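Local coordinates for protein Serpin48 (Tenebrio molitor, PDB 3OZQ) that inhibits the protease SPE with high specificity, acting as a serpin of insect innate immunity, at residues A[45-49]-A[60-64]; A[189-193]-A[239-243]; A[214-218]-A[249-253]; A[230-236]-A[356-362]. All blocks are in the same frame, centred on the assembly; numbering follows the deposited sequence.

Contact 1 (A[45-49]-A[60-64]); sequences LALAQ and IRQVL
L45 starts the contact by leaning its branched end on I60. Its CG lies 3.6 Å from I60 CG2. Its CD2 methyl also touches I60 CG2, and on L64 it meets the CD2 methyl. The two leucines approach at a slant, with 3.9 Å between L45 CD2 and L64 CD2. A46 adds little, only a loose approach of its CB to L64 CD1. One turn beyond L45, Q49 reaches across. With CG anti to the backbone N (chi1 -174°) and the chain extended, the amide is carried over I60 CG2 as far as R61. I60 CG2 sits against Q49 CB, CG and OE1, with OE1 nearest at 3.4 Å. Q49 OE1 also lies against L64 CD1. Q49 NE2 lies 3.3 Å from R61 CG, on the aliphatic part of that arginine, while the guanidinium of R61 turns away to a salt bridge with E58. Q49 OE1 is buried here and has no hydrogen-bond partner in the model. No hydrogen bond crosses the contact. This is a largely apolar seam, with one buried glutamine, between two consecutive helices, 38-50 and 54-63, which correspond to helices B and C of the serpin fold.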
loop_
_atom_site.group_PDB
_atom_site.type_symbol
_atom_site.label_atom_id
_atom_site.label_comp_id
_atom_site.label_asym_id
_atom_site.label_seq_id
_atom_site.Cartn_x
_atom_site.Cartn_y
_atom_site.Cartn_z
ATOM N N LEU A 45 -11.245 -3.873 -3.539
ATOM C CA LEU A 45 -12.586 -3.529 -3.105
ATOM C C LEU A 45 -13.456 -3.103 -4.302
ATOM O O LEU A 45 -14.668 -3.320 -4.314
ATOM C CB LEU A 45 -12.521 -2.408 -2.084
ATOM C CG LEU A 45 -13.858 -2.078 -1.427
ATOM C CD1 LEU A 45 -14.291 -3.193 -0.492
ATOM C CD2 LEU A 45 -13.775 -0.758 -0.680
ATOM N N ALA A 46 -12.836 -2.470 -5.299
ATOM C CA ALA A 46 -13.550 -2.134 -6.525
ATOM C C ALA A 46 -13.997 -3.412 -7.270
ATOM O O ALA A 46 -15.087 -3.463 -7.828
ATOM C CB ALA A 46 -12.691 -1.235 -7.421
ATOM N N LEU A 47 -13.155 -4.442 -7.271
ATOM C CA LEU A 47 -13.530 -5.722 -7.845
ATOM C C LEU A 47 -14.750 -6.237 -7.104
ATOM O O LEU A 47 -15.766 -6.585 -7.716
ATOM C CB LEU A 47 -12.400 -6.732 -7.704
ATOM C CG LEU A 47 -12.364 -7.901 -8.700
ATOM C CD1 LEU A 47 -11.667 -9.102 -8.093
ATOM C CD2 LEU A 47 -13.734 -8.280 -9.204
ATOM N N ALA A 48 -14.649 -6.284 -5.780
ATOM C CA ALA A 48 -15.778 -6.679 -4.942
ATOM C C ALA A 48 -17.039 -5.893 -5.300
ATOM O O ALA A 48 -18.125 -6.468 -5.517
ATOM C CB ALA A 48 -15.442 -6.458 -3.487
ATOM N N GLN A 49 -16.885 -4.575 -5.331
ATOM C CA GLN A 49 -17.978 -3.653 -5.613
ATOM C C GLN A 49 -18.693 -4.045 -6.903
ATOM O O GLN A 49 -19.915 -3.940 -7.009
ATOM C CB GLN A 49 -17.423 -2.223 -5.721
ATOM C CG GLN A 49 -18.473 -1.129 -5.865
ATOM C CD GLN A 49 -17.884 0.187 -6.374
ATOM O OE1 GLN A 49 -16.721 0.515 -6.099
ATOM N NE2 GLN A 49 -18.683 0.943 -7.131
ATOM N N ILE A 60 -19.778 1.212 -1.189
ATOM C CA ILE A 60 -18.379 1.027 -1.572
ATOM C C ILE A 60 -17.949 2.127 -2.532
ATOM O O ILE A 60 -16.830 2.647 -2.448
ATOM C CB ILE A 60 -18.159 -0.344 -2.216
ATOM C CG1 ILE A 60 -18.375 -1.448 -1.171
ATOM C CG2 ILE A 60 -16.774 -0.461 -2.807
ATOM C CD1 ILE A 60 -18.449 -2.825 -1.758
ATOM N N ARG A 61 -18.848 2.490 -3.439
ATOM C CA ARG A 61 -18.555 3.529 -4.420
ATOM C C ARG A 61 -18.358 4.875 -3.727
ATOM O O ARG A 61 -17.449 5.631 -4.063
ATOM C CB ARG A 61 -19.694 3.627 -5.436
ATOM C CG ARG A 61 -19.279 4.146 -6.804
ATOM C CD ARG A 61 -20.436 4.885 -7.472
ATOM N NE ARG A 61 -20.731 6.125 -6.759
ATOM C CZ ARG A 61 -21.745 6.940 -7.034
ATOM N NH1 ARG A 61 -22.592 6.655 -8.016
ATOM N NH2 ARG A 61 -21.911 8.045 -6.313
ATOM N N GLN A 62 -19.227 5.151 -2.760
ATOM C CA GLN A 62 -19.217 6.380 -1.981
ATOM C C GLN A 62 -17.913 6.525 -1.222
ATOM O O GLN A 62 -17.330 7.607 -1.201
ATOM C CB GLN A 62 -20.399 6.392 -0.995
ATOM C CG GLN A 62 -20.415 7.530 0.044
ATOM C CD GLN A 62 -21.116 7.135 1.356
ATOM O OE1 GLN A 62 -21.573 6.007 1.509
ATOM N NE2 GLN A 62 -21.183 8.061 2.305
ATOM N N VAL A 63 -17.446 5.445 -0.596
ATOM C CA VAL A 63 -16.224 5.539 0.209
ATOM C C VAL A 63 -14.960 5.609 -0.646
ATOM O O VAL A 63 -14.006 6.299 -0.304
ATOM C CB VAL A 63 -16.118 4.431 1.299
ATOM C CG1 VAL A 63 -17.216 3.419 1.137
ATOM C CG2 VAL A 63 -14.746 3.773 1.271
ATOM N N LEU A 64 -14.957 4.910 -1.770
ATOM C CA LEU A 64 -13.819 5.005 -2.659
ATOM C C LEU A 64 -13.856 6.366 -3.335
ATOM O O LEU A 64 -12.958 6.703 -4.110
ATOM C CB LEU A 64 -13.826 3.868 -3.681
ATOM C CG LEU A 64 -13.552 2.475 -3.094
ATOM C CD1 LEU A 64 -13.462 1.441 -4.203
ATOM C CD2 LEU A 64 -12.283 2.464 -2.260
#

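Contact 2 (A[189-193]-A[239-243])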
loop_
_atom_site.group_PDB
_atom_site.type_symbol
_atom_site.label_atom_id
_atom_site.label_comp_id
_atom_site.label_asym_id
_atom_site.label_seq_id
_atom_site.Cartn_x
_atom_site.Cartn_y
_atom_site.Cartn_z
ATOM N N PHE A 189 20.178 6.891 15.551
ATOM C CA PHE A 189 18.795 7.096 15.157
ATOM C C PHE A 189 18.046 7.375 16.446
ATOM O O PHE A 189 18.045 6.559 17.365
ATOM C CB PHE A 189 18.215 5.857 14.447
ATOM C CG PHE A 189 16.802 6.049 13.936
ATOM C CD1 PHE A 189 15.715 5.780 14.740
ATOM C CD2 PHE A 189 16.568 6.522 12.652
ATOM C CE1 PHE A 189 14.417 5.966 14.272
ATOM C CE2 PHE A 189 15.275 6.713 12.181
ATOM C CZ PHE A 189 14.199 6.439 12.989
ATOM N N HIS A 190 17.427 8.541 16.531
ATOM C CA HIS A 190 16.704 8.912 17.736
ATOM C C HIS A 190 15.240 8.532 17.640
ATOM O O HIS A 190 14.490 9.174 16.921
ATOM C CB HIS A 190 16.805 10.418 17.963
ATOM C CG HIS A 190 18.208 10.930 17.976
ATOM N ND1 HIS A 190 19.090 10.648 18.998
ATOM C CD2 HIS A 190 18.883 11.706 17.096
ATOM C CE1 HIS A 190 20.250 11.227 18.744
ATOM N NE2 HIS A 190 20.151 11.879 17.599
ATOM N N LYS A 191 14.839 7.503 18.381
ATOM C CA LYS A 191 13.439 7.105 18.452
ATOM C C LYS A 191 12.647 8.166 19.209
ATOM O O LYS A 191 11.421 8.269 19.078
ATOM C CB LYS A 191 13.305 5.754 19.154
ATOM C CG LYS A 191 14.135 4.647 18.521
ATOM C CD LYS A 191 14.001 3.343 19.294
ATOM C CE LYS A 191 14.971 2.290 18.771
ATOM N NZ LYS A 191 15.002 1.053 19.628
ATOM N N SER A 192 13.373 8.943 20.009
ATOM C CA SER A 192 12.834 10.077 20.750
ATOM C C SER A 192 14.022 10.773 21.375
ATOM O O SER A 192 15.157 10.300 21.247
ATOM C CB SER A 192 11.845 9.631 21.831
ATOM O OG SER A 192 12.442 8.761 22.775
ATOM N N ALA A 193 13.780 11.897 22.039
ATOM C CA ALA A 193 14.868 12.635 22.673
ATOM C C ALA A 193 15.712 11.709 23.546
ATOM O O ALA A 193 16.909 11.557 23.321
ATOM C CB ALA A 193 14.323 13.789 23.487
ATOM N N GLN A 239 11.591 18.657 14.287
ATOM C CA GLN A 239 11.922 18.246 15.643
ATOM C C GLN A 239 11.970 16.721 15.805
ATOM O O GLN A 239 11.204 15.988 15.174
ATOM C CB GLN A 239 10.949 18.881 16.638
ATOM C CG GLN A 239 11.214 20.370 16.863
ATOM C CD GLN A 239 12.669 20.645 17.225
ATOM O OE1 GLN A 239 13.286 19.893 17.985
ATOM N NE2 GLN A 239 13.228 21.711 16.662
ATOM N N ILE A 240 12.881 16.255 16.652
ATOM C CA ILE A 240 13.092 14.825 16.863
ATOM C C ILE A 240 11.796 14.049 17.094
ATOM O O ILE A 240 11.612 12.967 16.535
ATOM C CB ILE A 240 14.052 14.564 18.050
ATOM C CG1 ILE A 240 15.421 15.205 17.797
ATOM C CG2 ILE A 240 14.208 13.066 18.303
ATOM C CD1 ILE A 240 16.273 14.464 16.785
ATOM N N GLU A 241 10.905 14.595 17.918
ATOM C CA GLU A 241 9.707 13.872 18.338
ATOM C C GLU A 241 8.452 14.389 17.650
ATOM O O GLU A 241 7.352 14.249 18.184
ATOM C CB GLU A 241 9.520 13.968 19.858
ATOM C CG GLU A 241 10.653 13.386 20.697
ATOM C CD GLU A 241 10.399 13.529 22.196
ATOM O OE1 GLU A 241 9.618 14.432 22.581
ATOM O OE2 GLU A 241 10.971 12.740 22.987
ATOM N N GLY A 242 8.612 14.977 16.466
ATOM C CA GLY A 242 7.510 15.642 15.793
ATOM C C GLY A 242 6.542 14.797 14.974
ATOM O O GLY A 242 5.676 15.344 14.294
ATOM N N LEU A 243 6.663 13.473 15.035
ATOM C CA LEU A 243 5.836 12.599 14.192
ATOM C C LEU A 243 4.335 12.667 14.492
ATOM O O LEU A 243 3.522 12.869 13.584
ATOM C CB LEU A 243 6.311 11.150 14.281
ATOM C CG LEU A 243 5.491 10.116 13.511
ATOM C CD1 LEU A 243 5.379 10.473 12.033
ATOM C CD2 LEU A 243 6.101 8.735 13.673
#
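A193 and E241 make the one hydrogen bond of this contact. The backbone N of A193 donates to E241 OE2 over 3.1 Å, at a fairly straight 159°. The oxygen is met on its anti side, and the donor stands 30° out of the carboxylate plane. E241 can reach this far because its chain is extended beyond CG. The same oxygen also lies 3.4 Å from S192 CB and 3.5 Å from A193 CB, so it rests among the aliphatic carbons of the 192-193 link.

The apolar part is carried by I240. Its two methyl ends do separate work. I240 CG2 packs on H190 CB at 3.7 Å and also touches the carbonyl carbon of S192. I240 CD1 comes obliquely to the H190 ring, 3.8 Å from CD2.

Backbone bonds shape each side. Residues 239-242 form a type I beta turn, closed by G242 N and Q239 O at 3.1 Å. G242 is then the N-cap of helix 243-248. On the other side, H190 pairs by its backbone with D353. The contact lies at the surface. It joins the turn of a beta hairpin, between strands 185-190 and 196-205, to the turn that links strand 231-237 to helix 243-248 in the serpin fold.

Contact 3 (A[214-218]-A[249-253]); sequences CHHLD and KIKRS
H216 turns an edge of its ring onto the guanidinium of R252. The two planes are almost perpendicular, 89° apart. H216 CE1 sits over one guanidinium face, near its rim, and is 3.5 Å from R252 NH1. R252 CG lies at the histidine edge, in the ring plane. The bend of the arginine chain at chi2 (59°) brings the guanidinium under H216 CE1. Any positive charge on the histidine would probably be disfavoured here. With an alanine here in place of R252, the H216 ring would probably lose the flat group it rests on and be freer to turn. The segment 214-218 is the turn of the beta hairpin between strands 207-214 and 219-225 of the serpin fold, and it meets the short helix 250-254. D218 ties this turn to N238 by hydrogen bonds. Beside the histidine, L217 splits its two methyls. L217 CD1 meets R252 CB at 3.9 Å and approaches S253 N at 4.0 Å. L217 CD2 lies 3.9 Å from K249 CD. L217 runs antiparallel to the aliphatic chain of K249, side by side with it. The K249 amino group turns off at chi4 (53°) and bonds to S245 O.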
loop_
_atom_site.group_PDB
_atom_site.type_symbol
_atom_site.label_atom_id
_atom_site.label_comp_id
_atom_site.label_asym_id
_atom_site.label_seq_id
_atom_site.Cartn_x
_atom_site.Cartn_y
_atom_site.Cartn_z
ATOM N N CYS A 214 8.127 22.619 4.402
ATOM C CA CYS A 214 6.746 22.953 4.734
ATOM C C CYS A 214 6.694 23.658 6.076
ATOM O O CYS A 214 6.972 23.060 7.115
ATOM C CB CYS A 214 5.848 21.705 4.754
ATOM S SG CYS A 214 4.060 22.089 4.826
ATOM N N HIS A 215 6.323 24.932 6.047
ATOM C CA HIS A 215 6.343 25.759 7.249
ATOM C C HIS A 215 5.160 25.505 8.184
ATOM O O HIS A 215 5.319 25.523 9.406
ATOM C CB HIS A 215 6.473 27.245 6.883
ATOM C CG HIS A 215 7.776 27.586 6.220
ATOM N ND1 HIS A 215 7.873 27.897 4.880
ATOM C CD2 HIS A 215 9.038 27.649 6.712
ATOM C CE1 HIS A 215 9.137 28.143 4.576
ATOM N NE2 HIS A 215 9.864 27.999 5.670
ATOM N N HIS A 216 3.986 25.256 7.614
ATOM C CA HIS A 216 2.826 24.876 8.415
ATOM C C HIS A 216 3.081 23.567 9.165
ATOM O O HIS A 216 2.666 23.404 10.313
ATOM C CB HIS A 216 1.581 24.748 7.537
ATOM C CG HIS A 216 0.401 24.157 8.246
ATOM N ND1 HIS A 216 -0.272 23.047 7.779
ATOM C CD2 HIS A 216 -0.221 24.517 9.395
ATOM C CE1 HIS A 216 -1.260 22.752 8.605
ATOM N NE2 HIS A 216 -1.248 23.626 9.596
ATOM N N LEU A 217 3.776 22.642 8.516
ATOM C CA LEU A 217 4.025 21.334 9.115
ATOM C C LEU A 217 5.262 21.280 9.986
ATOM O O LEU A 217 5.448 20.316 10.729
ATOM C CB LEU A 217 4.120 20.258 8.032
ATOM C CG LEU A 217 2.742 19.863 7.510
ATOM C CD1 LEU A 217 2.844 18.980 6.270
ATOM C CD2 LEU A 217 1.944 19.190 8.629
ATOM N N ASP A 218 6.096 22.315 9.895
ATOM C CA ASP A 218 7.412 22.305 10.524
ATOM C C ASP A 218 8.126 20.997 10.206
ATOM O O ASP A 218 8.554 20.262 11.098
ATOM C CB ASP A 218 7.330 22.530 12.038
ATOM C CG ASP A 218 8.700 22.831 12.661
ATOM O OD1 ASP A 218 9.619 23.240 11.916
ATOM O OD2 ASP A 218 8.866 22.650 13.890
ATOM N N LYS A 249 -1.940 15.998 11.680
ATOM C CA LYS A 249 -2.183 16.708 10.422
ATOM C C LYS A 249 -1.874 15.825 9.207
ATOM O O LYS A 249 -1.352 16.303 8.192
ATOM C CB LYS A 249 -1.338 17.985 10.360
ATOM C CG LYS A 249 -1.491 18.879 11.578
ATOM C CD LYS A 249 -0.338 19.858 11.714
ATOM C CE LYS A 249 -0.294 20.429 13.128
ATOM N NZ LYS A 249 -0.288 19.336 14.151
ATOM N N ILE A 250 -2.226 14.542 9.308
ATOM C CA ILE A 250 -1.844 13.544 8.310
ATOM C C ILE A 250 -2.242 13.904 6.882
ATOM O O ILE A 250 -1.568 13.537 5.916
ATOM C CB ILE A 250 -2.428 12.162 8.655
ATOM C CG1 ILE A 250 -1.719 11.085 7.836
ATOM C CG2 ILE A 250 -3.939 12.144 8.438
ATOM C CD1 ILE A 250 -0.210 11.093 8.016
ATOM N N LYS A 251 -3.348 14.624 6.755
ATOM C CA LYS A 251 -3.859 15.036 5.456
ATOM C C LYS A 251 -2.835 15.913 4.733
ATOM O O LYS A 251 -2.500 15.687 3.566
ATOM C CB LYS A 251 -5.167 15.813 5.638
ATOM C CG LYS A 251 -6.147 15.214 6.662
ATOM C CD LYS A 251 -5.586 15.185 8.100
ATOM C CE LYS A 251 -5.435 16.574 8.700
ATOM N NZ LYS A 251 -4.335 17.362 8.064
ATOM N N ARG A 252 -2.335 16.918 5.438
ATOM C CA ARG A 252 -1.370 17.844 4.857
ATOM C C ARG A 252 -0.098 17.122 4.411
ATOM O O ARG A 252 0.496 17.463 3.392
ATOM C CB ARG A 252 -1.029 18.961 5.845
ATOM C CG ARG A 252 -2.046 20.093 5.893
ATOM C CD ARG A 252 -3.431 19.591 6.273
ATOM N NE ARG A 252 -4.376 20.688 6.477
ATOM C CZ ARG A 252 -4.671 21.211 7.665
ATOM N NH1 ARG A 252 -4.097 20.734 8.762
ATOM N NH2 ARG A 252 -5.542 22.209 7.756
ATOM N N SER A 253 0.303 16.105 5.165
ATOM C CA SER A 253 1.565 15.423 4.894
ATOM C C SER A 253 1.598 14.684 3.551
ATOM O O SER A 253 2.670 14.449 2.999
ATOM C CB SER A 253 1.912 14.471 6.041
ATOM O OG SER A 253 1.850 15.146 7.285
#

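Contact 4 (A[230-236]-A[356-362])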
loop_
_atom_site.group_PDB
_atom_site.type_symbol
_atom_site.label_atom_id
_atom_site.label_comp_id
_atom_site.label_asym_id
_atom_site.label_seq_id
_atom_site.Cartn_x
_atom_site.Cartn_y
_atom_site.Cartn_z
ATOM N N ALA A 230 9.103 6.537 -10.881
ATOM C CA ALA A 230 8.586 6.308 -9.538
ATOM C C ALA A 230 9.415 7.102 -8.528
ATOM O O ALA A 230 10.496 7.605 -8.861
ATOM C CB ALA A 230 8.650 4.839 -9.219
ATOM N N SER A 231 8.926 7.217 -7.296
ATOM C CA SER A 231 9.719 7.903 -6.269
ATOM C C SER A 231 9.367 7.472 -4.847
ATOM O O SER A 231 8.276 6.964 -4.597
ATOM C CB SER A 231 9.589 9.417 -6.416
ATOM O OG SER A 231 8.296 9.858 -6.043
ATOM N N LEU A 232 10.320 7.635 -3.932
ATOM C CA LEU A 232 10.084 7.454 -2.502
ATOM C C LEU A 232 10.192 8.808 -1.812
ATOM O O LEU A 232 11.234 9.470 -1.884
ATOM C CB LEU A 232 11.092 6.481 -1.890
ATOM C CG LEU A 232 10.922 6.347 -0.371
ATOM C CD1 LEU A 232 9.766 5.443 -0.118
ATOM C CD2 LEU A 232 12.166 5.812 0.347
ATOM N N THR A 233 9.112 9.240 -1.176
ATOM C CA THR A 233 9.085 10.537 -0.510
ATOM C C THR A 233 9.146 10.370 1.013
ATOM O O THR A 233 8.314 9.667 1.592
ATOM C CB THR A 233 7.795 11.329 -0.864
ATOM O OG1 THR A 233 7.789 11.678 -2.259
ATOM C CG2 THR A 233 7.684 12.595 -0.026
ATOM N N ILE A 234 10.129 11.020 1.645
ATOM C CA ILE A 234 10.249 11.033 3.103
ATOM C C ILE A 234 9.683 12.344 3.619
ATOM O O ILE A 234 9.982 13.405 3.074
ATOM C CB ILE A 234 11.739 10.963 3.555
ATOM C CG1 ILE A 234 12.480 9.841 2.823
ATOM C CG2 ILE A 234 11.855 10.836 5.066
ATOM C CD1 ILE A 234 11.849 8.500 3.004
ATOM N N VAL A 235 8.855 12.272 4.651
ATOM C CA VAL A 235 8.374 13.457 5.340
ATOM C C VAL A 235 9.002 13.474 6.727
ATOM O O VAL A 235 8.680 12.646 7.584
ATOM C CB VAL A 235 6.842 13.494 5.456
ATOM C CG1 VAL A 235 6.399 14.786 6.135
ATOM C CG2 VAL A 235 6.194 13.362 4.078
ATOM N N LEU A 236 9.910 14.428 6.927
ATOM C CA LEU A 236 10.767 14.475 8.099
ATOM C C LEU A 236 10.461 15.693 8.962
ATOM O O LEU A 236 10.685 16.818 8.543
ATOM C CB LEU A 236 12.215 14.539 7.635
ATOM C CG LEU A 236 13.290 14.520 8.711
ATOM C CD1 LEU A 236 13.208 13.214 9.503
ATOM C CD2 LEU A 236 14.667 14.702 8.079
ATOM N N PHE A 356 9.882 8.979 10.890
ATOM C CA PHE A 356 9.430 9.659 9.683
ATOM C C PHE A 356 8.304 8.897 8.979
ATOM O O PHE A 356 8.134 7.704 9.185
ATOM C CB PHE A 356 10.591 9.826 8.715
ATOM C CG PHE A 356 11.244 8.534 8.306
ATOM C CD1 PHE A 356 10.926 7.932 7.103
ATOM C CD2 PHE A 356 12.190 7.931 9.113
ATOM C CE1 PHE A 356 11.536 6.750 6.719
ATOM C CE2 PHE A 356 12.805 6.747 8.731
ATOM C CZ PHE A 356 12.477 6.155 7.540
ATOM N N ILE A 357 7.560 9.614 8.140
ATOM C CA ILE A 357 6.572 9.030 7.247
ATOM C C ILE A 357 7.229 8.913 5.875
ATOM O O ILE A 357 8.075 9.728 5.525
ATOM C CB ILE A 357 5.337 9.955 7.156
ATOM C CG1 ILE A 357 4.601 10.006 8.496
ATOM C CG2 ILE A 357 4.406 9.556 6.012
ATOM C CD1 ILE A 357 3.452 11.010 8.514
ATOM N N PHE A 358 6.856 7.897 5.102
ATOM C CA PHE A 358 7.324 7.770 3.728
ATOM C C PHE A 358 6.187 7.296 2.835
ATOM O O PHE A 358 5.198 6.736 3.310
ATOM C CB PHE A 358 8.464 6.767 3.622
ATOM C CG PHE A 358 8.062 5.380 3.990
ATOM C CD1 PHE A 358 7.469 4.539 3.058
ATOM C CD2 PHE A 358 8.231 4.922 5.285
ATOM C CE1 PHE A 358 7.079 3.252 3.406
ATOM C CE2 PHE A 358 7.850 3.647 5.632
ATOM C CZ PHE A 358 7.257 2.809 4.693
ATOM N N TYR A 359 6.335 7.514 1.535
ATOM C CA TYR A 359 5.363 6.990 0.597
ATOM C C TYR A 359 5.952 6.858 -0.789
ATOM O O TYR A 359 6.802 7.649 -1.194
ATOM C CB TYR A 359 4.054 7.804 0.596
ATOM C CG TYR A 359 4.154 9.255 0.140
ATOM C CD1 TYR A 359 4.185 10.293 1.067
ATOM C CD2 TYR A 359 4.158 9.584 -1.213
ATOM C CE1 TYR A 359 4.251 11.619 0.662
ATOM C CE2 TYR A 359 4.233 10.917 -1.630
ATOM C CZ TYR A 359 4.275 11.921 -0.681
ATOM O OH TYR A 359 4.335 13.237 -1.071
ATOM N N ILE A 360 5.503 5.831 -1.501
ATOM C CA ILE A 360 5.971 5.567 -2.847
ATOM C C ILE A 360 4.903 6.056 -3.828
ATOM O O ILE A 360 3.720 5.718 -3.683
ATOM C CB ILE A 360 6.217 4.060 -3.055
ATOM C CG1 ILE A 360 7.437 3.594 -2.245
ATOM C CG2 ILE A 360 6.450 3.745 -4.518
ATOM C CD1 ILE A 360 7.812 2.186 -2.537
ATOM N N LYS A 361 5.318 6.857 -4.807
ATOM C CA LYS A 361 4.410 7.352 -5.851
ATOM C C LYS A 361 4.818 6.822 -7.200
ATOM O O LYS A 361 6.005 6.675 -7.489
ATOM C CB LYS A 361 4.426 8.873 -5.962
ATOM C CG LYS A 361 3.598 9.639 -4.963
ATOM C CD LYS A 361 3.539 11.135 -5.344
ATOM C CE LYS A 361 4.938 11.752 -5.413
ATOM N NZ LYS A 361 4.933 13.222 -5.730
ATOM N N VAL A 362 3.824 6.551 -8.038
ATOM C CA VAL A 362 4.080 6.275 -9.436
ATOM C C VAL A 362 3.152 7.144 -10.273
ATOM O O VAL A 362 1.928 7.041 -10.171
ATOM C CB VAL A 362 3.878 4.797 -9.778
ATOM C CG1 VAL A 362 3.907 4.603 -11.288
ATOM C CG2 VAL A 362 4.946 3.944 -9.098
HETATM O O HOH W 1 6.976 9.495 -3.614
HETATM O O HOH W 2 6.332 13.878 -3.084
#
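T233 and Y359 form the middle hydrogen-bonded pair of two antiparallel strands. T233 N donates to Y359 O at 2.8 Å and 177°, and Y359 N returns a bond to T233 O. S231 with K361 and V235 with I357 pair likewise, giving six backbone bonds. Water 1 also donates to Y359 O at 3.0 Å and weakly to S231 O. It bonds S231 OG at 2.8 Å and T233 OG1 at 2.7 Å. T233 OG1 also bonds water 2, which donates to Y359 OH at 2.9 Å and accepts from K361 NZ at 3.1 Å. K361 has a long, weak ion pair with E223. With Y359 CG between backbone N and carbonyl carbon (chi1 64°), the ring lies beside T233, whose CB stands over its face in a CH-pi contact, 3.7 Å from the centroid. A leucine in place of Y359 would probably leave water 2 without one acceptor and T233 without its ring face. On the other sheet face, L232 and I234 pack on F358, I360 and F356. The pair is strands 3B and 4B of serpin beta-sheet B. Strand 219-225 borders 231-236, strand 365-372 borders 356-362, and F254, of helix 250-254, meets the Y359 ring.

In the fold
Contacts 2, 3 and 4 form one cluster, and contact 1 stands apart. The strand pair of contact 4 is the hub. I357 takes the helical sides of both others: its CG1 is 3.7 Å from L243 CD1 of contact 2, and its CD1 is 3.7 Å from I250 CD1 of contact 3. Contacts 2 and 3 do not touch, with nearest atoms about 4 Å apart. Their segments alternate along the chain with each other and with those of contact 4. Contact 1 closes earlier in the chain; its centre is about 26 Å from that of contact 4 and about 38 Å from that of contact 2. The reactive-centre loop, which in serpins precedes strand 348-351, belongs to none of the four.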